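Local atomic coordinates of pseudoalteromonas arctica PAMC 21717 (Pseudoalteromonas arctica, PDB entry 5YL7), a protein that probably cleaves peptide bonds as a cold-active, calcium-binding serine protease of the subtilase family. Residues Gly20-Thr25 with Ile328-Ala333; Gly120-Ala125 with Val290-Lys295; Asn239-Ala244 with Ile309-Thr314. All blocks are in the same frame, centred on the assembly; numbering follows the deposited sequence.

Contact 1: Gly20-Thr25 with Ile328-Ala333; sequences GLNLPT and IVDAAA
Asp330 OD1 is gripped by two donors: Asn22 ND2 at 2.8 Å, from across the contact, and Ala333 N at 3.1 Å, from the first turn of the helix it caps. They come over opposite faces of the carboxylate, and both stand well out of its plane. The bond from Asn22 is nearly straight (168°) and lies almost in the amide plane, although amide and carboxylate are turned 61° against each other. With CG anti to the backbone N in both residues (chi1 -158° in Asn22), the two side chains run alongside, pointing the same way. Asp330 thus serves as N-cap of helix 331-338, the last helix of the subtilase chain, while tethering the N-terminal segment to it. Replacing it with an alanine would probably leave the Ala333 N-H without its cap and set the Asn22 amide free to turn. Beside this pair, Ala331 N donates to Leu21 O at 2.9 Å, and a weak bond runs from Ala332 N to Asn22 O. A water donates to both Gly20 O and Val329 O. Next to these polar bonds, Leu21 CD1 rests on Val329 CB, and Leu23 CD2 meets Ala331 CB at 3.6 Å; Thr25 CG2 touches Ala332 CB.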
loop_
_atom_site.group_PDB
_atom_site.type_symbol
_atom_site.label_atom_id
_atom_site.label_comp_id
_atom_site.label_asym_id
_atom_site.label_seq_id
_atom_site.Cartn_x
_atom_site.Cartn_y
_atom_site.Cartn_z
ATOM N N GLY A 20 6.775 -15.171 -3.978
ATOM C CA GLY A 20 7.080 -13.913 -4.594
ATOM C C GLY A 20 6.171 -13.509 -5.708
ATOM O O GLY A 20 5.317 -14.227 -6.198
ATOM N N LEU A 21 6.343 -12.227 -6.117
ATOM C CA LEU A 21 5.488 -11.545 -7.064
ATOM C C LEU A 21 5.838 -11.735 -8.538
ATOM O O LEU A 21 5.193 -11.174 -9.413
ATOM C CB LEU A 21 5.430 -10.053 -6.734
ATOM C CG LEU A 21 4.137 -9.322 -7.002
ATOM C CD1 LEU A 21 3.012 -9.719 -6.074
ATOM C CD2 LEU A 21 4.391 -7.828 -6.994
ATOM N N ASN A 22 6.940 -12.457 -8.826
ATOM C CA ASN A 22 7.391 -12.729 -10.190
ATOM C C ASN A 22 7.691 -11.438 -10.931
ATOM O O ASN A 22 7.298 -11.291 -12.083
ATOM C CB ASN A 22 6.370 -13.615 -10.947
ATOM C CG ASN A 22 6.981 -14.357 -12.102
ATOM O OD1 ASN A 22 8.194 -14.650 -12.097
ATOM N ND2 ASN A 22 6.156 -14.639 -13.096
ATOM N N LEU A 23 8.440 -10.561 -10.256
ATOM C CA LEU A 23 8.777 -9.228 -10.800
ATOM C C LEU A 23 9.905 -9.207 -11.846
ATOM O O LEU A 23 9.778 -8.423 -12.792
ATOM C CB LEU A 23 9.042 -8.288 -9.693
ATOM C CG LEU A 23 7.754 -7.714 -9.086
ATOM C CD1 LEU A 23 8.017 -7.162 -7.687
ATOM C CD2 LEU A 23 7.134 -6.644 -10.012
ATOM N N PRO A 24 11.004 -9.976 -11.697
ATOM C CA PRO A 24 12.093 -9.733 -12.672
ATOM C C PRO A 24 11.673 -9.830 -14.105
ATOM O O PRO A 24 12.093 -8.917 -14.923
ATOM C CB PRO A 24 13.098 -10.825 -12.242
ATOM C CG PRO A 24 12.954 -10.906 -10.745
ATOM C CD PRO A 24 11.426 -10.819 -10.574
ATOM N N THR A 25 10.881 -10.767 -14.512
ATOM C CA THR A 25 10.423 -10.851 -15.838
ATOM C C THR A 25 9.496 -9.724 -16.236
ATOM O O THR A 25 9.478 -9.163 -17.335
ATOM C CB THR A 25 9.721 -12.248 -16.129
ATOM O OG1 THR A 25 10.797 -13.177 -16.009
ATOM C CG2 THR A 25 9.070 -12.238 -17.533
ATOM N N ILE A 328 -2.175 -15.891 -6.321
ATOM C CA ILE A 328 -1.159 -14.880 -5.981
ATOM C C ILE A 328 -0.901 -14.049 -7.223
ATOM O O ILE A 328 -0.684 -14.571 -8.321
ATOM C CB ILE A 328 0.127 -15.531 -5.491
ATOM C CG1 ILE A 328 -0.131 -16.355 -4.224
ATOM C CG2 ILE A 328 1.272 -14.503 -5.282
ATOM C CD1 ILE A 328 0.969 -17.303 -3.844
ATOM N N VAL A 329 -0.917 -12.728 -7.086
ATOM C CA VAL A 329 -0.600 -11.832 -8.219
ATOM C C VAL A 329 0.750 -12.204 -8.849
ATOM O O VAL A 329 1.709 -12.414 -8.113
ATOM C CB VAL A 329 -0.656 -10.349 -7.741
ATOM C CG1 VAL A 329 -0.042 -9.409 -8.782
ATOM C CG2 VAL A 329 -2.066 -9.994 -7.413
ATOM N N ASP A 330 0.690 -12.268 -10.170
ATOM C CA ASP A 330 1.874 -12.627 -10.955
ATOM C C ASP A 330 2.167 -11.461 -11.843
ATOM O O ASP A 330 1.482 -11.197 -12.793
ATOM C CB ASP A 330 1.564 -13.919 -11.747
ATOM C CG ASP A 330 2.639 -14.336 -12.672
ATOM O OD1 ASP A 330 3.543 -13.542 -13.019
ATOM O OD2 ASP A 330 2.604 -15.534 -13.147
ATOM N N ALA A 331 3.198 -10.707 -11.420
ATOM C CA ALA A 331 3.461 -9.433 -12.138
ATOM C C ALA A 331 3.730 -9.675 -13.609
ATOM O O ALA A 331 3.307 -8.891 -14.451
ATOM C CB ALA A 331 4.625 -8.733 -11.522
ATOM N N ALA A 332 4.535 -10.668 -13.900
ATOM C CA ALA A 332 4.891 -10.939 -15.335
ATOM C C ALA A 332 3.700 -11.252 -16.181
ATOM O O ALA A 332 3.504 -10.693 -17.288
ATOM C CB ALA A 332 5.915 -12.024 -15.426
ATOM N N ALA A 333 2.801 -12.115 -15.629
ATOM C CA ALA A 333 1.607 -12.468 -16.372
ATOM C C ALA A 333 0.641 -11.318 -16.549
ATOM O O ALA A 333 -0.017 -11.148 -17.553
ATOM C CB ALA A 333 0.919 -13.671 -15.735
HETATM O O HOH W 1 3.680 -14.309 -8.392
#

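Contact 2: Gly120-Ala125 with Val290-Lys295; sequences GVAYNA and VAALIK
Val121 and Leu293 reach across through their torsions. In Val121 a chi1 of 173° sets CG1 opposite the backbone N and lays it 3.8 Å from Val290 N, with Val290 CG2 farther off at 4.3 Å. In Leu293 a chi1 of -55° puts CG beside the backbone N; CD1 runs on extended from CG, and the other branch, CD2, meets the loop. There CD2 lies 3.8 Å from Val121 O and 4.0 Å from Ala122 CB, so that this methyl covers the link between the two loop residues. Val121 O has its polar partner in Trp27 NE1. Ala122 points toward the helix, and its CB meets Ala292 CB at 3.8 Å, methyl against methyl, as two small side chains allow. Ala125, brought round by the type I turn that Ala125 N closes onto Ala122 O, adds a looser touch on the same Ala292 methyl. The nearest CA atoms across the segments, those of Ala122 and Leu293, are 6.3 Å apart, and the segments share apolar packing alone. The arrangement belongs to the subtilase fold, in which the buried helix, here 280-297, carries the probable catalytic Ser281 near its N-terminal end and packs against the loop leading into strand 126-131.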
loop_
_atom_site.group_PDB
_atom_site.type_symbol
_atom_site.label_atom_id
_atom_site.label_comp_id
_atom_site.label_asym_id
_atom_site.label_seq_id
_atom_site.Cartn_x
_atom_site.Cartn_y
_atom_site.Cartn_z
ATOM N N GLY A 120 11.770 -1.225 -5.424
ATOM C CA GLY A 120 10.326 -1.015 -5.376
ATOM C C GLY A 120 9.672 -1.786 -6.478
ATOM O O GLY A 120 10.249 -2.117 -7.521
ATOM N N VAL A 121 8.362 -2.114 -6.344
ATOM C CA VAL A 121 7.644 -2.887 -7.346
ATOM C C VAL A 121 7.478 -2.112 -8.616
ATOM O O VAL A 121 7.668 -2.666 -9.714
ATOM C CB VAL A 121 6.278 -3.306 -6.753
ATOM C CG1 VAL A 121 5.423 -3.966 -7.811
ATOM C CG2 VAL A 121 6.485 -4.245 -5.567
ATOM N N ALA A 122 7.030 -0.872 -8.521
ATOM C CA ALA A 122 6.823 0.015 -9.667
ATOM C C ALA A 122 7.809 1.147 -9.542
ATOM O O ALA A 122 7.458 2.301 -9.343
ATOM C CB ALA A 122 5.401 0.500 -9.768
ATOM N N TYR A 123 9.111 0.824 -9.735
ATOM C CA TYR A 123 10.189 1.699 -9.336
ATOM C C TYR A 123 10.389 2.911 -10.255
ATOM O O TYR A 123 11.129 3.848 -9.824
ATOM C CB TYR A 123 11.480 0.939 -9.121
ATOM C CG TYR A 123 11.975 0.149 -10.290
ATOM C CD1 TYR A 123 12.638 0.764 -11.362
ATOM C CD2 TYR A 123 11.868 -1.186 -10.338
ATOM C CE1 TYR A 123 13.196 0.024 -12.404
ATOM C CE2 TYR A 123 12.375 -1.946 -11.370
ATOM C CZ TYR A 123 13.069 -1.311 -12.361
ATOM O OH TYR A 123 13.678 -2.105 -13.354
ATOM N N ASN A 124 9.743 2.946 -11.400
ATOM C CA ASN A 124 9.749 4.197 -12.234
ATOM C C ASN A 124 8.441 4.950 -12.173
ATOM O O ASN A 124 8.292 5.955 -12.818
ATOM C CB ASN A 124 10.148 3.872 -13.669
ATOM C CG ASN A 124 11.616 3.627 -13.838
ATOM O OD1 ASN A 124 12.450 4.177 -13.158
ATOM N ND2 ASN A 124 11.916 2.646 -14.672
ATOM N N ALA A 125 7.495 4.495 -11.292
ATOM C CA ALA A 125 6.323 5.291 -10.969
ATOM C C ALA A 125 6.731 6.365 -10.009
ATOM O O ALA A 125 7.830 6.403 -9.471
ATOM C CB ALA A 125 5.226 4.406 -10.404
ATOM N N VAL A 290 1.827 -3.558 -9.062
ATOM C CA VAL A 290 1.455 -4.232 -10.311
ATOM C C VAL A 290 0.400 -3.487 -11.043
ATOM O O VAL A 290 0.458 -3.444 -12.305
ATOM C CB VAL A 290 1.159 -5.733 -10.077
ATOM C CG1 VAL A 290 0.783 -6.414 -11.385
ATOM C CG2 VAL A 290 2.367 -6.428 -9.470
ATOM N N ALA A 291 -0.575 -2.891 -10.362
ATOM C CA ALA A 291 -1.527 -2.039 -11.064
ATOM C C ALA A 291 -0.829 -0.915 -11.826
ATOM O O ALA A 291 -1.249 -0.601 -12.972
ATOM C CB ALA A 291 -2.531 -1.468 -10.051
ATOM N N ALA A 292 0.202 -0.322 -11.274
ATOM C CA ALA A 292 0.999 0.658 -11.973
ATOM C C ALA A 292 1.727 0.057 -13.135
ATOM O O ALA A 292 1.830 0.765 -14.197
ATOM C CB ALA A 292 1.945 1.399 -11.016
ATOM N N LEU A 293 2.276 -1.136 -13.057
ATOM C CA LEU A 293 2.925 -1.786 -14.209
ATOM C C LEU A 293 1.904 -1.944 -15.294
ATOM O O LEU A 293 2.196 -1.670 -16.503
ATOM C CB LEU A 293 3.556 -3.102 -13.841
ATOM C CG LEU A 293 4.549 -3.090 -12.706
ATOM C CD1 LEU A 293 5.178 -4.480 -12.547
ATOM C CD2 LEU A 293 5.615 -2.022 -12.888
ATOM N N ILE A 294 0.738 -2.444 -14.994
ATOM C CA ILE A 294 -0.351 -2.593 -15.941
ATOM C C ILE A 294 -0.662 -1.312 -16.564
ATOM O O ILE A 294 -0.871 -1.257 -17.844
ATOM C CB ILE A 294 -1.622 -3.211 -15.236
ATOM C CG1 ILE A 294 -1.380 -4.634 -14.862
ATOM C CG2 ILE A 294 -2.834 -3.035 -16.101
ATOM C CD1 ILE A 294 -2.372 -5.151 -13.793
ATOM N N LYS A 295 -0.792 -0.207 -15.859
ATOM C CA LYS A 295 -1.160 1.100 -16.420
ATOM C C LYS A 295 -0.056 1.615 -17.331
ATOM O O LYS A 295 -0.428 2.296 -18.310
ATOM C CB LYS A 295 -1.482 2.067 -15.269
ATOM C CG LYS A 295 -2.089 3.361 -15.709
ATOM C CD LYS A 295 -3.477 3.168 -16.267
ATOM C CE LYS A 295 -4.180 4.497 -16.472
ATOM N NZ LYS A 295 -5.477 4.421 -17.018
#

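Contact 3: Asn239-Ala244 with Ile309-Thr314; sequences NIDVAA and ILKSTT. With CA (calcium ion), chain F.
Asp241 and Lys311 cross obliquely, the lysine chain extended at chi2 and bent at chi3 (70°), so that its aliphatic part passes over the aspartate CB and its NZ ends at the carboxylate. NZ donates to Asp241 OD1 at 2.8 Å in a salt bridge, approaching on the anti side and 18° out of plane. The same carboxylate clasps a calcium ion with both oxygens, OD2 at 2.4 Å and OD1 at a longer 2.8 Å; OD2 also accepts from Asn220 N. Val218 and Glu307 complete the protein share of the site. Ion and ammonium together probably keep the aspartate ionised. In the subtilase fold this contact joins the edge strand 242-245 of the parallel sheet to the end of helix 303-312. Val242 points toward that helix end, and its CG1, anti to the carbonyl carbon, fits between Lys311 and Thr314: it lies 3.8 Å from Lys311 CA, 3.9 Å from Lys311 CG and 3.8 Å from Thr314 CG2. Thr314 turns its methyl to the valine and its OG1 to Thr326. Nearby, Thr313 OG1 donates to Ile309 O at 2.8 Å, tying down the last turn of the helix.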
loop_
_atom_site.group_PDB
_atom_site.type_symbol
_atom_site.label_atom_id
_atom_site.label_comp_id
_atom_site.label_asym_id
_atom_site.label_seq_id
_atom_site.Cartn_x
_atom_site.Cartn_y
_atom_site.Cartn_z
ATOM N N ASN A 239 -14.981 -11.703 -0.681
ATOM C CA ASN A 239 -14.649 -10.449 -1.266
ATOM C C ASN A 239 -13.144 -10.252 -1.454
ATOM O O ASN A 239 -12.724 -9.234 -2.006
ATOM C CB ASN A 239 -15.250 -9.267 -0.523
ATOM C CG ASN A 239 -14.654 -8.991 0.796
ATOM O OD1 ASN A 239 -13.484 -9.396 1.061
ATOM N ND2 ASN A 239 -15.293 -8.257 1.674
ATOM N N ILE A 240 -12.315 -11.229 -1.150
ATOM C CA ILE A 240 -10.860 -11.122 -1.508
ATOM C C ILE A 240 -10.812 -11.320 -2.997
ATOM O O ILE A 240 -11.384 -12.292 -3.570
ATOM C CB ILE A 240 -10.050 -12.218 -0.830
ATOM C CG1 ILE A 240 -10.123 -12.089 0.740
ATOM C CG2 ILE A 240 -8.594 -12.112 -1.282
ATOM C CD1 ILE A 240 -9.616 -10.897 1.355
ATOM N N ASP A 241 -10.084 -10.405 -3.670
ATOM C CA ASP A 241 -9.892 -10.540 -5.097
ATOM C C ASP A 241 -8.692 -11.315 -5.458
ATOM O O ASP A 241 -8.680 -12.195 -6.370
ATOM C CB ASP A 241 -9.806 -9.136 -5.708
ATOM C CG ASP A 241 -11.108 -8.395 -5.554
ATOM O OD1 ASP A 241 -12.163 -8.932 -6.076
ATOM O OD2 ASP A 241 -11.200 -7.294 -4.970
ATOM N N VAL A 242 -7.550 -11.028 -4.803
ATOM C CA VAL A 242 -6.222 -11.631 -5.048
ATOM C C VAL A 242 -5.448 -11.673 -3.749
ATOM O O VAL A 242 -5.823 -11.013 -2.777
ATOM C CB VAL A 242 -5.405 -10.831 -6.092
ATOM C CG1 VAL A 242 -6.125 -10.747 -7.444
ATOM C CG2 VAL A 242 -5.089 -9.432 -5.579
ATOM N N ALA A 243 -4.355 -12.436 -3.757
ATOM C CA ALA A 243 -3.403 -12.413 -2.696
ATOM C C ALA A 243 -2.065 -11.920 -3.157
ATOM O O ALA A 243 -1.723 -12.039 -4.333
ATOM C CB ALA A 243 -3.259 -13.793 -2.090
ATOM N N ALA A 244 -1.250 -11.484 -2.204
ATOM C CA ALA A 244 0.139 -11.069 -2.498
ATOM C C ALA A 244 0.954 -11.286 -1.236
ATOM O O ALA A 244 0.365 -11.342 -0.139
ATOM C CB ALA A 244 0.183 -9.632 -3.007
ATOM N N ILE A 309 -7.500 -7.743 -14.995
ATOM C CA ILE A 309 -6.184 -8.250 -15.347
ATOM C C ILE A 309 -5.504 -8.815 -14.142
ATOM O O ILE A 309 -4.960 -9.950 -14.179
ATOM C CB ILE A 309 -5.312 -7.134 -16.033
ATOM C CG1 ILE A 309 -5.855 -6.819 -17.405
ATOM C CG2 ILE A 309 -3.867 -7.592 -16.129
ATOM C CD1 ILE A 309 -5.370 -5.499 -17.988
ATOM N N LEU A 310 -5.522 -8.126 -12.998
ATOM C CA LEU A 310 -4.890 -8.616 -11.758
ATOM C C LEU A 310 -5.495 -9.950 -11.390
ATOM O O LEU A 310 -4.777 -10.903 -11.040
ATOM C CB LEU A 310 -5.112 -7.648 -10.632
ATOM C CG LEU A 310 -4.251 -6.368 -10.691
ATOM C CD1 LEU A 310 -4.812 -5.314 -9.701
ATOM C CD2 LEU A 310 -2.775 -6.615 -10.388
ATOM N N LYS A 311 -6.827 -10.068 -11.383
ATOM C CA LYS A 311 -7.541 -11.269 -10.934
ATOM C C LYS A 311 -7.362 -12.415 -11.929
ATOM O O LYS A 311 -7.297 -13.572 -11.512
ATOM C CB LYS A 311 -9.002 -10.999 -10.745
ATOM C CG LYS A 311 -9.288 -10.053 -9.556
ATOM C CD LYS A 311 -10.798 -9.792 -9.322
ATOM C CE LYS A 311 -11.426 -11.035 -8.815
ATOM N NZ LYS A 311 -12.756 -10.706 -8.202
ATOM N N SER A 312 -7.307 -12.101 -13.211
ATOM C CA SER A 312 -7.348 -13.171 -14.227
ATOM C C SER A 312 -6.010 -13.779 -14.486
ATOM O O SER A 312 -5.945 -14.801 -15.175
ATOM C CB SER A 312 -7.960 -12.640 -15.519
ATOM O OG SER A 312 -9.232 -12.045 -15.394
ATOM N N THR A 313 -4.913 -13.183 -14.031
ATOM C CA THR A 313 -3.551 -13.622 -14.309
ATOM C C THR A 313 -2.799 -14.142 -13.118
ATOM O O THR A 313 -1.602 -14.334 -13.172
ATOM C CB THR A 313 -2.737 -12.514 -15.019
ATOM O OG1 THR A 313 -2.604 -11.413 -14.108
ATOM C CG2 THR A 313 -3.406 -12.058 -16.294
ATOM N N THR A 314 -3.492 -14.361 -12.000
ATOM C CA THR A 314 -2.821 -14.839 -10.803
ATOM C C THR A 314 -2.302 -16.310 -11.034
ATOM O O THR A 314 -2.815 -17.036 -11.917
ATOM C CB THR A 314 -3.734 -14.856 -9.585
ATOM O OG1 THR A 314 -4.911 -15.626 -9.898
ATOM C CG2 THR A 314 -4.134 -13.523 -9.132
HETATM CA CA CA F . -13.278 -6.414 -5.818
HETATM O O HOH W 2 -13.901 -7.446 -3.684
HETATM O O HOH W 3 -14.246 -8.959 -4.920
HETATM O O HOH W 4 -15.055 -7.696 -6.753
HETATM O O HOH W 5 -14.863 -4.962 -4.472
HETATM O O HOH W 6 -14.411 -4.705 -7.296
#

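The centre of contact 1 is about 12 Å from that of each of the others, whose centres are about 16 Å apart, so the three form a triangle. Val290 of contact 2 joins them: its CG2 packs on Leu21 CD2 at 3.5 Å in contact 1, and its CG1 on Leu310 CD2 at 3.7 Å in contact 3. Contacts 1 and 3 also share a probable hydrogen bond, Val329 N to Ala243 O at 3.0 Å. Helices 280-297, 303-312 and 331-338, consecutive in the chain, pack on one another. The first begins near the putative triad of Ser281, His100 and Asp41; contact 3 itself holds a calcium ligand, Asp241.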